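Sfrice_029225 (Spodoptera frugiperda, PDB 6I50) probably acts as a secreted tumor necrosis factor-family cytokine that binds receptors of the tumor necrosis factor receptor family. Local coordinates at residues V74-L79 against I85-H90; L89-A94 against G98-L103. All coordinates share one frame; numbering follows the deposited sequence.

Interaction 1: V74-L79 against I85-H90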
ATOM      1  N   VAL A  74      -6.500  -3.648  -0.820  1.00  7.70           N
ATOM      2  CA  VAL A  74      -7.852  -3.153  -0.587  1.00  8.54           C
ATOM      3  C   VAL A  74      -7.768  -1.700  -0.149  1.00  6.26           C
ATOM      4  O   VAL A  74      -6.923  -1.339   0.679  1.00  9.20           O
ATOM      5  CB  VAL A  74      -8.584  -3.983   0.490  1.00  9.43           C
ATOM      6  CG1 VAL A  74      -9.928  -3.355   0.838  1.00 10.27           C
ATOM      7  CG2 VAL A  74      -8.758  -5.436   0.052  1.00 13.11           C
ATOM      8  N   GLN A  75      -8.660  -0.867  -0.683  1.00  9.80           N
ATOM      9  CA  GLN A  75      -8.857   0.482  -0.166  1.00  9.64           C
ATOM     10  C   GLN A  75     -10.346   0.758  -0.025  1.00  8.93           C
ATOM     11  O   GLN A  75     -11.110   0.573  -0.979  1.00 10.53           O
ATOM     12  CB  GLN A  75      -8.228   1.541  -1.070  1.00  7.74           C
ATOM     13  CG  GLN A  75      -8.461   2.963  -0.564  1.00 10.23           C
ATOM     14  CD  GLN A  75      -7.531   3.958  -1.219  1.00  9.93           C
ATOM     15  OE1 GLN A  75      -6.312   3.880  -1.056  1.00 12.43           O
ATOM     16  NE2 GLN A  75      -8.101   4.912  -1.958  1.00  8.81           N
ATOM     17  N   ILE A  76     -10.756   1.187   1.163  1.00  9.13           N
ATOM     18  CA  ILE A  76     -12.107   1.680   1.400  1.00 11.88           C
ATOM     19  C   ILE A  76     -11.993   3.156   1.742  1.00  9.39           C
ATOM     20  O   ILE A  76     -11.265   3.533   2.671  1.00 10.63           O
ATOM     21  CB  ILE A  76     -12.821   0.906   2.520  1.00  9.86           C
ATOM     22  CG1 ILE A  76     -12.887  -0.594   2.186  1.00 10.65           C
ATOM     23  CG2 ILE A  76     -14.219   1.467   2.747  1.00 10.88           C
ATOM     24  CD1 ILE A  76     -13.660  -0.919   0.917  1.00 11.15           C
ATOM     25  N   TYR A  77     -12.703   3.991   0.993  1.00 10.97           N
ATOM     26  CA  TYR A  77     -12.699   5.436   1.205  1.00 12.73           C
ATOM     27  C   TYR A  77     -13.942   5.781   2.019  1.00 16.22           C
ATOM     28  O   TYR A  77     -15.058   5.774   1.499  1.00 13.99           O
ATOM     29  CB  TYR A  77     -12.669   6.154  -0.140  1.00 13.06           C
ATOM     30  CG  TYR A  77     -12.371   7.638  -0.107  1.00  9.54           C
ATOM     31  CD1 TYR A  77     -13.289   8.542   0.411  1.00 12.34           C
ATOM     32  CD2 TYR A  77     -11.196   8.137  -0.653  1.00 14.90           C
ATOM     33  CE1 TYR A  77     -13.029   9.898   0.415  1.00 18.43           C
ATOM     34  CE2 TYR A  77     -10.930   9.496  -0.653  1.00 14.07           C
ATOM     35  CZ  TYR A  77     -11.850  10.367  -0.123  1.00 21.36           C
ATOM     36  OH  TYR A  77     -11.594  11.719  -0.122  1.00 29.86           O
ATOM     37  N   TYR A  78     -13.747   6.083   3.299  1.00 12.73           N
ATOM     38  CA  TYR A  78     -14.862   6.426   4.172  1.00 12.38           C
ATOM     39  C   TYR A  78     -15.163   7.915   4.114  1.00 10.53           C
ATOM     40  O   TYR A  78     -14.258   8.748   4.009  1.00 15.33           O
ATOM     41  CB  TYR A  78     -14.562   6.026   5.619  1.00 11.33           C
ATOM     42  CG  TYR A  78     -14.417   4.535   5.819  1.00 10.19           C
ATOM     43  CD1 TYR A  78     -15.522   3.732   6.079  1.00 10.44           C
ATOM     44  CD2 TYR A  78     -13.171   3.928   5.746  1.00 14.81           C
ATOM     45  CE1 TYR A  78     -15.381   2.362   6.261  1.00 12.08           C
ATOM     46  CE2 TYR A  78     -13.020   2.572   5.931  1.00 16.83           C
ATOM     47  CZ  TYR A  78     -14.124   1.792   6.185  1.00 15.72           C
ATOM     48  OH  TYR A  78     -13.952   0.437   6.367  1.00 14.14           O
ATOM     49  N   LEU A  79     -16.448   8.242   4.187  1.00 11.85           N
ATOM     50  CA  LEU A  79     -16.920   9.613   4.369  1.00 13.64           C
ATOM     51  C   LEU A  79     -17.948   9.461   5.482  1.00 16.04           C
ATOM     52  O   LEU A  79     -19.128   9.202   5.228  1.00 15.91           O
ATOM     53  CB  LEU A  79     -17.506  10.207   3.087  1.00 14.97           C
ATOM     54  CG  LEU A  79     -17.905  11.683   3.183  1.00 18.04           C
ATOM     55  CD1 LEU A  79     -16.766  12.490   3.783  1.00 27.79           C
ATOM     56  CD2 LEU A  79     -18.290  12.237   1.823  1.00 21.03           C
ATOM     57  N   ILE A  85     -12.986   4.062  11.915  1.00 15.49           N
ATOM     58  CA  ILE A  85     -13.407   3.314  10.741  1.00 14.67           C
ATOM     59  C   ILE A  85     -12.389   2.204  10.525  1.00 17.11           C
ATOM     60  O   ILE A  85     -11.182   2.414  10.703  1.00 18.44           O
ATOM     61  CB  ILE A  85     -13.545   4.218   9.497  1.00 16.75           C
ATOM     62  CG1 ILE A  85     -12.324   5.124   9.329  1.00 28.97           C
ATOM     63  CG2 ILE A  85     -14.792   5.088   9.613  1.00 15.79           C
ATOM     64  CD1 ILE A  85     -11.300   4.604   8.349  1.00 36.83           C
ATOM     65  N   SER A  86     -12.877   1.016  10.186  1.00 17.67           N
ATOM     66  CA  SER A  86     -11.992  -0.130  10.051  1.00 14.23           C
ATOM     67  C   SER A  86     -12.678  -1.175   9.186  1.00 16.46           C
ATOM     68  O   SER A  86     -13.900  -1.341   9.256  1.00 16.12           O
ATOM     69  CB  SER A  86     -11.628  -0.705  11.427  1.00 13.66           C
ATOM     70  OG  SER A  86     -10.807  -1.858  11.317  1.00 15.78           O
ATOM     71  N   TRP A  87     -11.890  -1.861   8.365  1.00  7.93           N
ATOM     72  CA  TRP A  87     -12.396  -2.976   7.578  1.00 10.38           C
ATOM     73  C   TRP A  87     -11.545  -4.219   7.803  1.00 15.49           C
ATOM     74  O   TRP A  87     -10.389  -4.148   8.245  1.00 11.52           O
ATOM     75  CB  TRP A  87     -12.464  -2.645   6.071  1.00 11.21           C
ATOM     76  CG  TRP A  87     -11.176  -2.232   5.402  1.00 10.28           C
ATOM     77  CD1 TRP A  87     -10.825  -0.970   5.022  1.00  9.10           C
ATOM     78  CD2 TRP A  87     -10.108  -3.092   4.978  1.00 11.11           C
ATOM     79  NE1 TRP A  87      -9.594  -0.983   4.399  1.00 11.49           N
ATOM     80  CE2 TRP A  87      -9.131  -2.273   4.364  1.00 10.28           C
ATOM     81  CE3 TRP A  87      -9.877  -4.468   5.067  1.00 11.11           C
ATOM     82  CZ2 TRP A  87      -7.941  -2.788   3.850  1.00  8.64           C
ATOM     83  CZ3 TRP A  87      -8.695  -4.978   4.556  1.00 12.47           C
ATOM     84  CH2 TRP A  87      -7.739  -4.137   3.959  1.00  9.50           C
ATOM     85  N   VAL A  88     -12.148  -5.369   7.493  1.00  9.51           N
ATOM     86  CA  VAL A  88     -11.479  -6.665   7.538  1.00 10.43           C
ATOM     87  C   VAL A  88     -11.706  -7.375   6.211  1.00 11.27           C
ATOM     88  O   VAL A  88     -12.769  -7.244   5.594  1.00 12.03           O
ATOM     89  CB  VAL A  88     -11.974  -7.544   8.708  1.00  9.73           C
ATOM     90  CG1 VAL A  88     -11.378  -7.052  10.023  1.00 12.84           C
ATOM     91  CG2 VAL A  88     -13.486  -7.550   8.768  1.00 11.54           C
ATOM     92  N   LEU A  89     -10.696  -8.120   5.770  1.00  9.55           N
ATOM     93  CA  LEU A  89     -10.789  -8.949   4.579  1.00  8.73           C
ATOM     94  C   LEU A  89     -11.092 -10.374   5.030  1.00 11.91           C
ATOM     95  O   LEU A  89     -10.275 -10.986   5.719  1.00 11.65           O
ATOM     96  CB  LEU A  89      -9.479  -8.891   3.790  1.00  9.76           C
ATOM     97  CG  LEU A  89      -9.445  -9.763   2.537  1.00 10.52           C
ATOM     98  CD1 LEU A  89     -10.449  -9.257   1.510  1.00 10.43           C
ATOM     99  CD2 LEU A  89      -8.050  -9.819   1.932  1.00 11.21           C
ATOM    100  N   HIS A  90     -12.263 -10.891   4.657  1.00 11.25           N
ATOM    101  CA  HIS A  90     -12.715 -12.209   5.090  1.00  8.64           C
ATOM    102  C   HIS A  90     -12.534 -13.234   3.980  1.00 10.65           C
ATOM    103  O   HIS A  90     -12.966 -13.012   2.847  1.00 13.67           O
ATOM    104  CB  HIS A  90     -14.185 -12.169   5.504  1.00 12.09           C
ATOM    105  CG  HIS A  90     -14.411 -11.548   6.845  1.00 18.30           C
ATOM    106  ND1 HIS A  90     -15.567 -10.870   7.166  1.00 19.79           N
ATOM    107  CD2 HIS A  90     -13.629 -11.508   7.951  1.00 19.47           C
ATOM    108  CE1 HIS A  90     -15.488 -10.439   8.413  1.00 20.31           C
ATOM    109  NE2 HIS A  90     -14.322 -10.812   8.911  1.00 18.76           N
TER

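Interaction 2: L89-A94 against G98-L103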
ATOM      1  N   LEU A  89     -10.696  -8.120   5.770  1.00  9.55           N
ATOM      2  CA  LEU A  89     -10.789  -8.949   4.579  1.00  8.73           C
ATOM      3  C   LEU A  89     -11.092 -10.374   5.030  1.00 11.91           C
ATOM      4  O   LEU A  89     -10.275 -10.986   5.719  1.00 11.65           O
ATOM      5  CB  LEU A  89      -9.479  -8.891   3.790  1.00  9.76           C
ATOM      6  CG  LEU A  89      -9.445  -9.763   2.537  1.00 10.52           C
ATOM      7  CD1 LEU A  89     -10.449  -9.257   1.510  1.00 10.43           C
ATOM      8  CD2 LEU A  89      -8.050  -9.819   1.932  1.00 11.21           C
ATOM      9  N   HIS A  90     -12.263 -10.891   4.657  1.00 11.25           N
ATOM     10  CA  HIS A  90     -12.715 -12.209   5.090  1.00  8.64           C
ATOM     11  C   HIS A  90     -12.534 -13.234   3.980  1.00 10.65           C
ATOM     12  O   HIS A  90     -12.966 -13.012   2.847  1.00 13.67           O
ATOM     13  CB  HIS A  90     -14.185 -12.169   5.504  1.00 12.09           C
ATOM     14  CG  HIS A  90     -14.411 -11.548   6.845  1.00 18.30           C
ATOM     15  ND1 HIS A  90     -15.567 -10.870   7.166  1.00 19.79           N
ATOM     16  CD2 HIS A  90     -13.629 -11.508   7.951  1.00 19.47           C
ATOM     17  CE1 HIS A  90     -15.488 -10.439   8.413  1.00 20.31           C
ATOM     18  NE2 HIS A  90     -14.322 -10.812   8.911  1.00 18.76           N
ATOM     19  N   ARG A  91     -11.930 -14.368   4.321  1.00 11.11           N
ATOM     20  CA  ARG A  91     -11.756 -15.479   3.399  1.00 11.13           C
ATOM     21  C   ARG A  91     -12.677 -16.625   3.800  1.00 11.20           C
ATOM     22  O   ARG A  91     -12.701 -17.039   4.967  1.00 13.87           O
ATOM     23  CB  ARG A  91     -10.301 -15.959   3.382  1.00 13.97           C
ATOM     24  CG  ARG A  91      -9.997 -16.918   2.235  1.00 17.86           C
ATOM     25  CD  ARG A  91      -9.716 -18.318   2.733  1.00 22.45           C
ATOM     26  NE  ARG A  91      -8.626 -18.346   3.700  1.00 19.82           N
ATOM     27  CZ  ARG A  91      -7.335 -18.342   3.379  1.00 30.10           C
ATOM     28  NH1 ARG A  91      -6.413 -18.371   4.335  1.00 28.26           N
ATOM     29  NH2 ARG A  91      -6.960 -18.305   2.106  1.00 22.19           N
ATOM     30  N   THR A  92     -13.447 -17.122   2.837  1.00 11.01           N
ATOM     31  CA  THR A  92     -14.304 -18.275   3.037  1.00 13.33           C
ATOM     32  C   THR A  92     -13.993 -19.300   1.957  1.00 12.73           C
ATOM     33  O   THR A  92     -13.426 -18.981   0.911  1.00 14.78           O
ATOM     34  CB  THR A  92     -15.796 -17.901   2.996  1.00 17.99           C
ATOM     35  OG1 THR A  92     -16.076 -17.178   1.789  1.00 14.72           O
ATOM     36  CG2 THR A  92     -16.178 -17.044   4.204  1.00 14.09           C
ATOM     37  N   ASN A  93     -14.373 -20.543   2.225  1.00 13.64           N
ATOM     38  CA  ASN A  93     -14.110 -21.641   1.309  1.00 15.08           C
ATOM     39  C   ASN A  93     -14.956 -22.810   1.771  1.00 16.91           C
ATOM     40  O   ASN A  93     -15.265 -22.927   2.959  1.00 18.21           O
ATOM     41  CB  ASN A  93     -12.615 -22.009   1.291  1.00 20.72           C
ATOM     42  CG  ASN A  93     -12.268 -23.040   0.228  1.00 26.82           C
ATOM     43  OD1 ASN A  93     -12.692 -24.185   0.307  1.00 22.23           O
ATOM     44  ND2 ASN A  93     -11.466 -22.639  -0.761  1.00 26.92           N
ATOM     45  N   ALA A  94     -15.345 -23.665   0.825  1.00 17.02           N
ATOM     46  CA  ALA A  94     -16.158 -24.823   1.186  1.00 20.38           C
ATOM     47  C   ALA A  94     -15.468 -25.708   2.215  1.00 20.92           C
ATOM     48  O   ALA A  94     -16.147 -26.426   2.962  1.00 22.65           O
ATOM     49  CB  ALA A  94     -16.497 -25.642  -0.062  1.00 21.87           C
ATOM     50  N   GLY A  98     -16.943 -21.100   8.623  1.00 19.76           N
ATOM     51  CA  GLY A  98     -16.922 -19.685   8.947  1.00 18.66           C
ATOM     52  C   GLY A  98     -15.930 -18.914   8.096  1.00 19.01           C
ATOM     53  O   GLY A  98     -15.566 -19.315   6.986  1.00 22.43           O
ATOM     54  N   ARG A  99     -15.487 -17.780   8.638  1.00 15.17           N
ATOM     55  CA  ARG A  99     -14.605 -16.860   7.934  1.00 15.42           C
ATOM     56  C   ARG A  99     -13.232 -16.806   8.590  1.00 18.71           C
ATOM     57  O   ARG A  99     -13.101 -16.963   9.807  1.00 24.67           O
ATOM     58  CB  ARG A  99     -15.173 -15.439   7.921  1.00 20.63           C
ATOM     59  CG  ARG A  99     -16.642 -15.324   7.658  1.00 28.52           C
ATOM     60  CD  ARG A  99     -17.137 -14.008   8.202  1.00 25.00           C
ATOM     61  NE  ARG A  99     -18.548 -13.790   7.912  1.00 34.93           N
ATOM     62  CZ  ARG A  99     -19.262 -12.803   8.438  1.00 33.92           C
ATOM     63  NH1 ARG A  99     -18.690 -11.957   9.286  1.00 28.22           N
ATOM     64  NH2 ARG A  99     -20.541 -12.669   8.121  1.00 41.00           N
ATOM     65  N   GLU A 100     -12.214 -16.558   7.769  1.00 12.12           N
ATOM     66  CA  GLU A 100     -10.869 -16.239   8.237  1.00 12.80           C
ATOM     67  C   GLU A 100     -10.574 -14.782   7.904  1.00 14.90           C
ATOM     68  O   GLU A 100     -10.857 -14.328   6.792  1.00 18.45           O
ATOM     69  CB  GLU A 100      -9.811 -17.134   7.582  1.00 19.01           C
ATOM     70  CG  GLU A 100      -9.779 -18.563   8.077  1.00 28.77           C
ATOM     71  CD  GLU A 100      -8.737 -19.402   7.354  1.00 32.28           C
ATOM     72  OE1 GLU A 100      -8.085 -18.877   6.424  1.00 26.32           O
ATOM     73  OE2 GLU A 100      -8.569 -20.588   7.707  1.00 36.43           O
ATOM     74  N   THR A 101     -10.001 -14.058   8.860  1.00 16.66           N
ATOM     75  CA  THR A 101      -9.624 -12.665   8.654  1.00 14.56           C
ATOM     76  C   THR A 101      -8.161 -12.620   8.224  1.00 11.87           C
ATOM     77  O   THR A 101      -7.274 -13.008   8.993  1.00 16.09           O
ATOM     78  CB  THR A 101      -9.839 -11.849   9.929  1.00 16.43           C
ATOM     79  OG1 THR A 101     -11.217 -11.934  10.334  1.00 13.50           O
ATOM     80  CG2 THR A 101      -9.472 -10.399   9.692  1.00 19.09           C
ATOM     81  N   LEU A 102      -7.911 -12.162   6.998  1.00 10.74           N
ATOM     82  CA  LEU A 102      -6.565 -12.154   6.439  1.00 12.60           C
ATOM     83  C   LEU A 102      -5.871 -10.815   6.586  1.00 12.06           C
ATOM     84  O   LEU A 102      -4.641 -10.774   6.681  1.00 14.91           O
ATOM     85  CB  LEU A 102      -6.599 -12.520   4.950  1.00 12.03           C
ATOM     86  CG  LEU A 102      -7.208 -13.884   4.620  1.00 14.89           C
ATOM     87  CD1 LEU A 102      -6.951 -14.217   3.160  1.00 15.21           C
ATOM     88  CD2 LEU A 102      -6.633 -14.956   5.532  1.00 19.27           C
ATOM     89  N   LEU A 103      -6.639  -9.727   6.607  1.00 12.86           N
ATOM     90  CA  LEU A 103      -6.099  -8.376   6.559  1.00 14.11           C
ATOM     91  C   LEU A 103      -7.058  -7.450   7.288  1.00 14.34           C
ATOM     92  O   LEU A 103      -8.273  -7.651   7.256  1.00 10.57           O
ATOM     93  CB  LEU A 103      -5.917  -7.925   5.105  1.00 16.36           C
ATOM     94  CG  LEU A 103      -4.811  -6.992   4.651  1.00 26.83           C
ATOM     95  CD1 LEU A 103      -3.456  -7.483   5.139  1.00 27.77           C
ATOM     96  CD2 LEU A 103      -4.853  -6.933   3.126  1.00 18.05           C
TER
HETATM   97  O   HOH W   1     -16.069 -20.779   4.715  1.00 14.89           O

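Interaction 1: V74-L79 against I85-H90
Apolar packing between the two facing sheets of the fold joins Val74, Ile76 and Tyr78 to Ile85, Trp87 and Leu89. The segments run nearly antiparallel (153°), yet their axes stay 8.7 Å apart, a spacing bridged by side chains. Trp87 is large enough to reach across. Its chi1 of 58° tucks CG between the backbone N and carbonyl carbon, and from there the indole extends toward segment 74-79, where Val74 CG1 lies over one face, 3.8 Å from the centroid of the Trp87 six-membered ring. Ile76 CG1 touches Trp87 CD1 at 3.5 Å. The Tyr78 ring is held between two isoleucines: Ile85 CB sits over its centre at 3.7 Å from the centroid, and Ile76 CG2 lies on the opposite face toward the rim. Packing is tight at Ile85 CD1, 3.3 Å from Tyr78 CD2. Tyr78 crosses Trp87 at about a right angle, bringing its OH to the indole edge. The buried polar ends have partners: Tyr78 OH bonds Asn139, and Trp87 NE1 bonds the carbonyl of Cys121, which is disulfide-linked to Cys105. Such face-to-face packing of two antiparallel sheets forms the core of the jelly-roll sandwich of the TNF family.

Interaction 2: L89-A94 against G98-L103
Segments 89-94 and 98-103 pair in antiparallel fashion, with Arg91 and Glu100 a hydrogen-bonded pair (Arg91 N to Glu100 O 2.7 Å) and His90 and Thr101 a non-hydrogen-bonded one. Next to them both Leu102 and Leu103 face Leu89: Leu102 N bonds Leu89 O, Leu89 N bonds Leu103 O, and the helix-like psi of Leu102 (-29°) marks a beta bulge, where the buried Leu103 N finds no partner. Arg91 bends at chi2 and chi3, turning its guanidinium alongside Glu100 in a side-on salt bridge: OE1 of Glu100 receives both Arg91 NE (2.8 Å) and Arg91 NH1 (2.7 Å) in the guanidinium plane, the carboxylate turned 72° from it. Leu102 CD1 lies over the guanidinium face, while Arg91 NH2 reaches Asp133. This is the turn end of the hairpin formed by strands 84-92 and 100-108, in the outer sheet of the jelly roll, where long charged chains suit a solvent-facing edge. Were Arg91 replaced by alanine, Glu100 and Asp133 would probably lose the cation they share, and one side of Leu102 would lose its cover. On the face that carries His90, Arg99 CD rests over the ring, 3.9 Å from the His90 centroid, and Thr101 OG1 comes to its edge, 3.4 Å from His90 CD2. His90 ND1 bonds Arg138, and Arg99 itself ends in a salt bridge to Asp34. Near the turn, a water accepts from Asn93 N and lies 2.7 Å from Gly98 O.

In the fold
Strand 84-92 serves both contacts, and Leu89 and His90 belong to each. Interaction 1 is core: it ties the two sheets together through the sandwich interior, using ring faces and branched aliphatic groups, while its polar tips bond to neighbouring strands. Interaction 2 lies at the surface within one sheet, where the backbone does the joining and an arginine-glutamate salt bridge and an arginine methylene over a histidine ring are added. They meet where Trp87 and Val88 pack against Leu103 and Thr101, with Leu89 and Leu103 carrying the apolar core into the hairpin. Trimer contacts flank both: Gln75 bonds to a second subunit, and Leu103 packs on Phe154 of the third.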